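Local coordinates for protein cyclic UMP-AMP synthase (Rhodothermus marinus SG0.5JP17-172, PDB 6E0K) that joins UTP and ATP into the cyclic dinucleotide 3',3'-cUAMP, the second messenger of a CBASS antiphage defence that ends in bacterial cell death, at residues Val63-Asn74 with Ala128-Tyr139. Residues are numbered along the deposited sequence; the frame is centred on the assembly and turned at random.
Sequences VVVQLNSVFMNN and ADVVVCIQYRKY
Arg137 lays its guanidinium flat over one face of the Phe71 ring, the planes 5° apart and Arg137 CZ 3.5 Å from Phe71 CE2, a cation-pi stack that Arg137 CD extends with a CH-pi contact. Bonds at the edge of the guanidinium hold it in this orientation: NE points straight at OE1 of Gln135, 2.8 Å away, and NH1 reaches the Tyr139 hydroxyl, both acceptors lying in its plane. With CG between the backbone N and the carbonyl carbon (chi1 52°), the Phe71 ring is turned against the arginine; Phe85 meets its ring edge-to-face.

The other end of the Gln135 amide turns back to Asn68, where NE2 gives a 2.8 Å bond to OD1 from above the carbonyl plane. Gln66 NE2 supplies a second hydrogen to that oxygen, in plane on a lone pair, while Gln66 OE1 is taken by Tyr44. Further on, the Asn74 amide grips the backbone of Tyr139 twice, OD1 accepting from Tyr139 N at 2.8 Å and ND2 giving to Tyr139 O.

Between Val63 and Leu67 the strands run parallel, bonded through their backbones, with Val65 CG2 against Val130 CG1 at 3.5 Å on the face covered by helix 18-32. The chain then turns a corner at Ser69 and Val70 and rejoins the same partner, Met72 N bonding to Gln135 O. In this central sheet of the CD-NTase nucleotidyltransferase fold, strand 128-138 supplies Asp129, its OD1 held in this model by Thr118 and Lys120, to the magnesium site completed by Asp60 and Asp62.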
ATOM      1  N   VAL A  63      -0.938  -7.469  -6.892  1.00 11.19           N
ATOM      2  CA  VAL A  63      -1.476  -8.764  -6.503  1.00 10.88           C
ATOM      3  C   VAL A  63      -0.499  -9.432  -5.550  1.00 12.86           C
ATOM      4  O   VAL A  63       0.714  -9.391  -5.769  1.00 15.97           O
ATOM      5  CB  VAL A  63      -1.716  -9.655  -7.738  1.00 14.29           C
ATOM      6  CG1 VAL A  63      -2.305 -11.010  -7.334  1.00 16.22           C
ATOM      7  CG2 VAL A  63      -2.619  -8.927  -8.744  1.00 13.67           C
ATOM      8  N   VAL A  64      -1.029 -10.054  -4.502  1.00 10.73           N
ATOM      9  CA  VAL A  64      -0.231 -10.821  -3.549  1.00 11.09           C
ATOM     10  C   VAL A  64      -0.560 -12.302  -3.715  1.00 11.90           C
ATOM     11  O   VAL A  64      -1.730 -12.693  -3.661  1.00 12.78           O
ATOM     12  CB  VAL A  64      -0.508 -10.373  -2.105  1.00 10.54           C
ATOM     13  CG1 VAL A  64       0.396 -11.148  -1.151  1.00 14.37           C
ATOM     14  CG2 VAL A  64      -0.278  -8.879  -1.940  1.00 14.13           C
ATOM     15  N   VAL A  65       0.470 -13.121  -3.907  1.00 11.62           N
ATOM     16  CA  VAL A  65       0.333 -14.571  -3.987  1.00 11.04           C
ATOM     17  C   VAL A  65       1.064 -15.131  -2.773  1.00 13.72           C
ATOM     18  O   VAL A  65       2.301 -15.093  -2.713  1.00 13.09           O
ATOM     19  CB  VAL A  65       0.890 -15.105  -5.313  1.00 11.27           C
ATOM     20  CG1 VAL A  65       0.899 -16.616  -5.323  1.00 11.87           C
ATOM     21  CG2 VAL A  65       0.019 -14.594  -6.462  1.00 12.30           C
ATOM     22  N   GLN A  66       0.311 -15.593  -1.778  1.00 10.93           N
ATOM     23  CA  GLN A  66       0.855 -15.847  -0.443  1.00 10.88           C
ATOM     24  C   GLN A  66       0.674 -17.308  -0.057  1.00 12.64           C
ATOM     25  O   GLN A  66      -0.453 -17.819  -0.031  1.00 13.91           O
ATOM     26  CB  GLN A  66       0.188 -14.931   0.586  1.00 11.35           C
ATOM     27  CG  GLN A  66       0.621 -15.244   2.018  1.00 10.61           C
ATOM     28  CD  GLN A  66       0.127 -14.209   3.011  1.00 12.37           C
ATOM     29  OE1 GLN A  66       0.149 -13.005   2.729  1.00 15.86           O
ATOM     30  NE2 GLN A  66      -0.295 -14.662   4.189  1.00 14.70           N
ATOM     31  N   LEU A  67       1.784 -17.974   0.262  1.00 11.14           N
ATOM     32  CA  LEU A  67       1.739 -19.350   0.739  1.00 11.78           C
ATOM     33  C   LEU A  67       1.456 -19.352   2.233  1.00 13.38           C
ATOM     34  O   LEU A  67       2.132 -18.654   2.995  1.00 13.41           O
ATOM     35  CB  LEU A  67       3.068 -20.046   0.452  1.00 11.82           C
ATOM     36  CG  LEU A  67       3.104 -21.516   0.832  1.00 15.80           C
ATOM     37  CD1 LEU A  67       2.164 -22.281  -0.066  1.00 19.98           C
ATOM     38  CD2 LEU A  67       4.530 -22.059   0.757  1.00 18.66           C
ATOM     39  N   ASN A  68       0.450 -20.125   2.653  1.00 14.23           N
ATOM     40  CA  ASN A  68       0.057 -20.189   4.057  1.00 13.39           C
ATOM     41  C   ASN A  68       0.236 -21.557   4.689  1.00 15.90           C
ATOM     42  O   ASN A  68      -0.068 -21.715   5.877  1.00 20.97           O
ATOM     43  CB  ASN A  68      -1.405 -19.755   4.215  1.00 17.09           C
ATOM     44  CG  ASN A  68      -1.589 -18.282   3.984  1.00 18.98           C
ATOM     45  OD1 ASN A  68      -0.852 -17.476   4.547  1.00 17.81           O
ATOM     46  ND2 ASN A  68      -2.566 -17.916   3.158  1.00 19.94           N
ATOM     47  N   SER A  69       0.722 -22.546   3.947  1.00 14.14           N
ATOM     48  CA  SER A  69       0.905 -23.863   4.542  1.00 14.03           C
ATOM     49  C   SER A  69       2.137 -23.915   5.426  1.00 20.53           C
ATOM     50  O   SER A  69       2.275 -24.828   6.245  1.00 21.25           O
ATOM     51  CB  SER A  69       1.000 -24.912   3.440  1.00 16.76           C
ATOM     52  OG  SER A  69       2.105 -24.626   2.597  1.00 18.69           O
ATOM     53  N   VAL A  70       3.042 -22.963   5.264  1.00 14.25           N
ATOM     54  CA  VAL A  70       4.218 -22.826   6.105  1.00 15.93           C
ATOM     55  C   VAL A  70       4.371 -21.341   6.384  1.00 15.62           C
ATOM     56  O   VAL A  70       3.733 -20.501   5.742  1.00 17.14           O
ATOM     57  CB  VAL A  70       5.478 -23.397   5.437  1.00 19.82           C
ATOM     58  CG1 VAL A  70       5.284 -24.884   5.113  1.00 22.15           C
ATOM     59  CG2 VAL A  70       5.796 -22.633   4.180  1.00 21.01           C
ATOM     60  N   PHE A  71       5.215 -21.018   7.359  1.00 16.03           N
ATOM     61  CA  PHE A  71       5.400 -19.622   7.728  1.00 12.20           C
ATOM     62  C   PHE A  71       6.833 -19.359   8.150  1.00 15.27           C
ATOM     63  O   PHE A  71       7.450 -20.163   8.852  1.00 14.92           O
ATOM     64  CB  PHE A  71       4.447 -19.183   8.848  1.00 14.99           C
ATOM     65  CG  PHE A  71       4.464 -20.073  10.042  1.00 15.37           C
ATOM     66  CD1 PHE A  71       5.308 -19.816  11.113  1.00 16.08           C
ATOM     67  CD2 PHE A  71       3.631 -21.185  10.091  1.00 18.71           C
ATOM     68  CE1 PHE A  71       5.326 -20.657  12.212  1.00 18.48           C
ATOM     69  CE2 PHE A  71       3.648 -22.027  11.190  1.00 18.00           C
ATOM     70  CZ  PHE A  71       4.494 -21.762  12.251  1.00 18.99           C
ATOM     71  N   MET A  72       7.348 -18.214   7.728  1.00 12.60           N
ATOM     72  CA  MET A  72       8.571 -17.680   8.292  1.00 12.40           C
ATOM     73  C   MET A  72       8.208 -16.886   9.543  1.00 12.49           C
ATOM     74  O   MET A  72       7.039 -16.592   9.798  1.00 13.69           O
ATOM     75  CB  MET A  72       9.304 -16.881   7.215  1.00 17.28           C
ATOM     76  CG  MET A  72       9.491 -17.785   5.963  1.00 24.09           C
ATOM     77  SD  MET A  72      10.500 -17.097   4.649  1.00 27.91           S
ATOM     78  CE  MET A  72      11.902 -16.493   5.584  1.00 26.89           C
ATOM     79  N   ASN A  73       9.202 -16.579  10.363  1.00 13.61           N
ATOM     80  CA  ASN A  73       8.880 -16.066  11.691  1.00 11.97           C
ATOM     81  C   ASN A  73      10.141 -15.538  12.350  1.00 12.71           C
ATOM     82  O   ASN A  73      11.246 -15.662  11.818  1.00 14.96           O
ATOM     83  CB  ASN A  73       8.255 -17.162  12.546  1.00 12.02           C
ATOM     84  CG  ASN A  73       9.155 -18.365  12.651  1.00 12.91           C
ATOM     85  OD1 ASN A  73      10.135 -18.329  13.378  1.00 13.54           O
ATOM     86  ND2 ASN A  73       8.855 -19.417  11.887  1.00 16.17           N
ATOM     87  N   ASN A  74       9.958 -14.958  13.536  1.00 10.35           N
ATOM     88  CA  ASN A  74      11.046 -14.437  14.352  1.00 11.61           C
ATOM     89  C   ASN A  74      11.317 -15.291  15.583  1.00 13.26           C
ATOM     90  O   ASN A  74      11.922 -14.802  16.542  1.00 12.64           O
ATOM     91  CB  ASN A  74      10.743 -13.001  14.782  1.00 13.18           C
ATOM     92  CG  ASN A  74       9.516 -12.909  15.670  1.00 12.90           C
ATOM     93  OD1 ASN A  74       8.647 -13.783  15.650  1.00 15.53           O
ATOM     94  ND2 ASN A  74       9.451 -11.855  16.473  1.00 13.98           N
ATOM     95  N   ALA A 128      -0.306  -6.965 -14.077  1.00 14.15           N
ATOM     96  CA  ALA A 128      -0.273  -7.304 -12.671  1.00 13.23           C
ATOM     97  C   ALA A 128       1.168  -7.299 -12.187  1.00 14.45           C
ATOM     98  O   ALA A 128       2.074  -7.790 -12.869  1.00 17.10           O
ATOM     99  CB  ALA A 128      -0.916  -8.671 -12.421  1.00 16.33           C
ATOM    100  N   ASP A 129       1.378  -6.710 -11.024  1.00 14.48           N
ATOM    101  CA  ASP A 129       2.660  -6.760 -10.336  1.00 13.37           C
ATOM    102  C   ASP A 129       2.464  -7.715  -9.169  1.00 15.18           C
ATOM    103  O   ASP A 129       1.756  -7.387  -8.211  1.00 16.88           O
ATOM    104  CB  ASP A 129       3.071  -5.366  -9.867  1.00 19.07           C
ATOM    105  CG  ASP A 129       4.516  -5.297  -9.452  1.00 33.75           C
ATOM    106  OD1 ASP A 129       5.379  -5.771 -10.222  1.00 34.66           O
ATOM    107  OD2 ASP A 129       4.787  -4.758  -8.358  1.00 41.09           O
ATOM    108  N   VAL A 130       3.048  -8.908  -9.269  1.00 12.12           N
ATOM    109  CA  VAL A 130       2.720 -10.023  -8.384  1.00 12.54           C
ATOM    110  C   VAL A 130       3.827 -10.184  -7.356  1.00 14.79           C
ATOM    111  O   VAL A 130       4.973 -10.477  -7.710  1.00 18.16           O
ATOM    112  CB  VAL A 130       2.519 -11.326  -9.175  1.00 13.13           C
ATOM    113  CG1 VAL A 130       2.173 -12.461  -8.234  1.00 20.00           C
ATOM    114  CG2 VAL A 130       1.406 -11.163 -10.216  1.00 14.74           C
ATOM    115  N   VAL A 131       3.486 -10.001  -6.081  1.00 11.83           N
ATOM    116  CA  VAL A 131       4.419 -10.255  -4.985  1.00 10.95           C
ATOM    117  C   VAL A 131       4.231 -11.698  -4.532  1.00 14.07           C
ATOM    118  O   VAL A 131       3.152 -12.078  -4.062  1.00 15.66           O
ATOM    119  CB  VAL A 131       4.197  -9.279  -3.823  1.00 12.67           C
ATOM    120  CG1 VAL A 131       5.077  -9.683  -2.643  1.00 18.00           C
ATOM    121  CG2 VAL A 131       4.522  -7.861  -4.245  1.00 20.85           C
ATOM    122  N   VAL A 132       5.272 -12.507  -4.702  1.00 13.45           N
ATOM    123  CA  VAL A 132       5.262 -13.902  -4.283  1.00 11.32           C
ATOM    124  C   VAL A 132       5.849 -13.959  -2.883  1.00 11.95           C
ATOM    125  O   VAL A 132       6.988 -13.531  -2.667  1.00 15.04           O
ATOM    126  CB  VAL A 132       6.066 -14.776  -5.254  1.00 16.84           C
ATOM    127  CG1 VAL A 132       6.121 -16.199  -4.743  1.00 22.29           C
ATOM    128  CG2 VAL A 132       5.452 -14.721  -6.645  1.00 17.52           C
ATOM    129  N   CYS A 133       5.079 -14.459  -1.918  1.00 11.09           N
ATOM    130  CA  CYS A 133       5.509 -14.342  -0.527  1.00 12.23           C
ATOM    131  C   CYS A 133       5.014 -15.530   0.283  1.00 13.83           C
ATOM    132  O   CYS A 133       4.159 -16.293  -0.153  1.00 12.07           O
ATOM    133  CB  CYS A 133       5.015 -13.036   0.095  1.00 11.86           C
ATOM    134  SG  CYS A 133       3.220 -12.811   0.054  1.00 13.14           S
ATOM    135  N   ILE A 134       5.581 -15.681   1.481  1.00 12.89           N
ATOM    136  CA  ILE A 134       5.151 -16.693   2.436  1.00 10.48           C
ATOM    137  C   ILE A 134       4.659 -15.977   3.688  1.00 13.56           C
ATOM    138  O   ILE A 134       5.152 -14.903   4.050  1.00 13.61           O
ATOM    139  CB  ILE A 134       6.294 -17.680   2.761  1.00 14.02           C
ATOM    140  CG1 ILE A 134       6.665 -18.491   1.519  1.00 20.51           C
ATOM    141  CG2 ILE A 134       5.896 -18.614   3.892  1.00 15.40           C
ATOM    142  CD1 ILE A 134       7.741 -19.504   1.789  1.00 22.75           C
ATOM    143  N   GLN A 135       3.649 -16.554   4.326  1.00 11.92           N
ATOM    144  CA  GLN A 135       3.139 -16.011   5.578  1.00 12.02           C
ATOM    145  C   GLN A 135       4.290 -15.786   6.555  1.00 14.39           C
ATOM    146  O   GLN A 135       5.188 -16.616   6.666  1.00 13.63           O
ATOM    147  CB  GLN A 135       2.125 -16.988   6.175  1.00 15.24           C
ATOM    148  CG  GLN A 135       1.463 -16.519   7.454  1.00 16.31           C
ATOM    149  CD  GLN A 135       0.582 -17.605   8.045  1.00 23.86           C
ATOM    150  OE1 GLN A 135       0.809 -18.066   9.160  1.00 23.29           O
ATOM    151  NE2 GLN A 135      -0.417 -18.039   7.280  1.00 24.61           N
ATOM    152  N   TYR A 136       4.278 -14.638   7.223  1.00 13.54           N
ATOM    153  CA  TYR A 136       5.260 -14.302   8.246  1.00 13.15           C
ATOM    154  C   TYR A 136       4.523 -14.103   9.562  1.00 12.31           C
ATOM    155  O   TYR A 136       3.507 -13.406   9.602  1.00 14.79           O
ATOM    156  CB  TYR A 136       6.029 -13.028   7.878  1.00 12.58           C
ATOM    157  CG  TYR A 136       7.100 -12.681   8.886  1.00 13.27           C
ATOM    158  CD1 TYR A 136       8.358 -13.251   8.801  1.00 11.77           C
ATOM    159  CD2 TYR A 136       6.846 -11.793   9.928  1.00 16.73           C
ATOM    160  CE1 TYR A 136       9.361 -12.936   9.728  1.00 13.63           C
ATOM    161  CE2 TYR A 136       7.823 -11.479  10.849  1.00 15.81           C
ATOM    162  CZ  TYR A 136       9.078 -12.049  10.747  1.00 14.99           C
ATOM    163  OH  TYR A 136      10.040 -11.719  11.666  1.00 16.29           O
ATOM    164  N   ARG A 137       5.012 -14.734  10.623  1.00 12.47           N
ATOM    165  CA  ARG A 137       4.427 -14.585  11.949  1.00 12.54           C
ATOM    166  C   ARG A 137       5.416 -13.861  12.847  1.00 12.57           C
ATOM    167  O   ARG A 137       6.513 -14.369  13.109  1.00 12.75           O
ATOM    168  CB  ARG A 137       4.077 -15.949  12.551  1.00 13.34           C
ATOM    169  CG  ARG A 137       3.002 -16.699  11.774  1.00 16.20           C
ATOM    170  CD  ARG A 137       2.585 -17.948  12.543  1.00 19.46           C
ATOM    171  NE  ARG A 137       1.654 -18.776  11.780  1.00 20.10           N
ATOM    172  CZ  ARG A 137       1.124 -19.905  12.236  1.00 23.57           C
ATOM    173  NH1 ARG A 137       1.425 -20.346  13.452  1.00 19.86           N
ATOM    174  NH2 ARG A 137       0.287 -20.599  11.466  1.00 29.84           N
ATOM    175  N   LYS A 138       5.011 -12.695  13.348  1.00 12.90           N
ATOM    176  CA  LYS A 138       5.799 -11.949  14.313  1.00 13.46           C
ATOM    177  C   LYS A 138       5.274 -12.292  15.698  1.00 13.99           C
ATOM    178  O   LYS A 138       4.167 -11.884  16.072  1.00 15.33           O
ATOM    179  CB  LYS A 138       5.719 -10.449  14.038  1.00 14.42           C
ATOM    180  CG  LYS A 138       6.534  -9.634  15.029  1.00 15.25           C
ATOM    181  CD  LYS A 138       6.650  -8.179  14.593  1.00 20.25           C
ATOM    182  CE  LYS A 138       5.287  -7.527  14.428  1.00 22.04           C
ATOM    183  NZ  LYS A 138       5.443  -6.063  14.139  1.00 26.02           N
ATOM    184  N   TYR A 139       6.062 -13.073  16.450  1.00 14.30           N
ATOM    185  CA  TYR A 139       5.705 -13.537  17.775  1.00 14.88           C
ATOM    186  C   TYR A 139       6.331 -12.652  18.839  1.00 18.19           C
ATOM    187  O   TYR A 139       7.412 -12.089  18.635  1.00 20.67           O
ATOM    188  CB  TYR A 139       6.191 -14.970  18.002  1.00 14.89           C
ATOM    189  CG  TYR A 139       5.350 -16.056  17.365  1.00 14.42           C
ATOM    190  CD1 TYR A 139       5.595 -16.483  16.062  1.00 13.78           C
ATOM    191  CD2 TYR A 139       4.359 -16.702  18.095  1.00 14.71           C
ATOM    192  CE1 TYR A 139       4.844 -17.505  15.495  1.00 14.42           C
ATOM    193  CE2 TYR A 139       3.593 -17.712  17.527  1.00 15.68           C
ATOM    194  CZ  TYR A 139       3.857 -18.117  16.236  1.00 15.61           C
ATOM    195  OH  TYR A 139       3.107 -19.132  15.684  1.00 20.02           O
TER
HETATM  196  O   HOH W   1       0.282 -21.234   8.386  1.00 34.43           O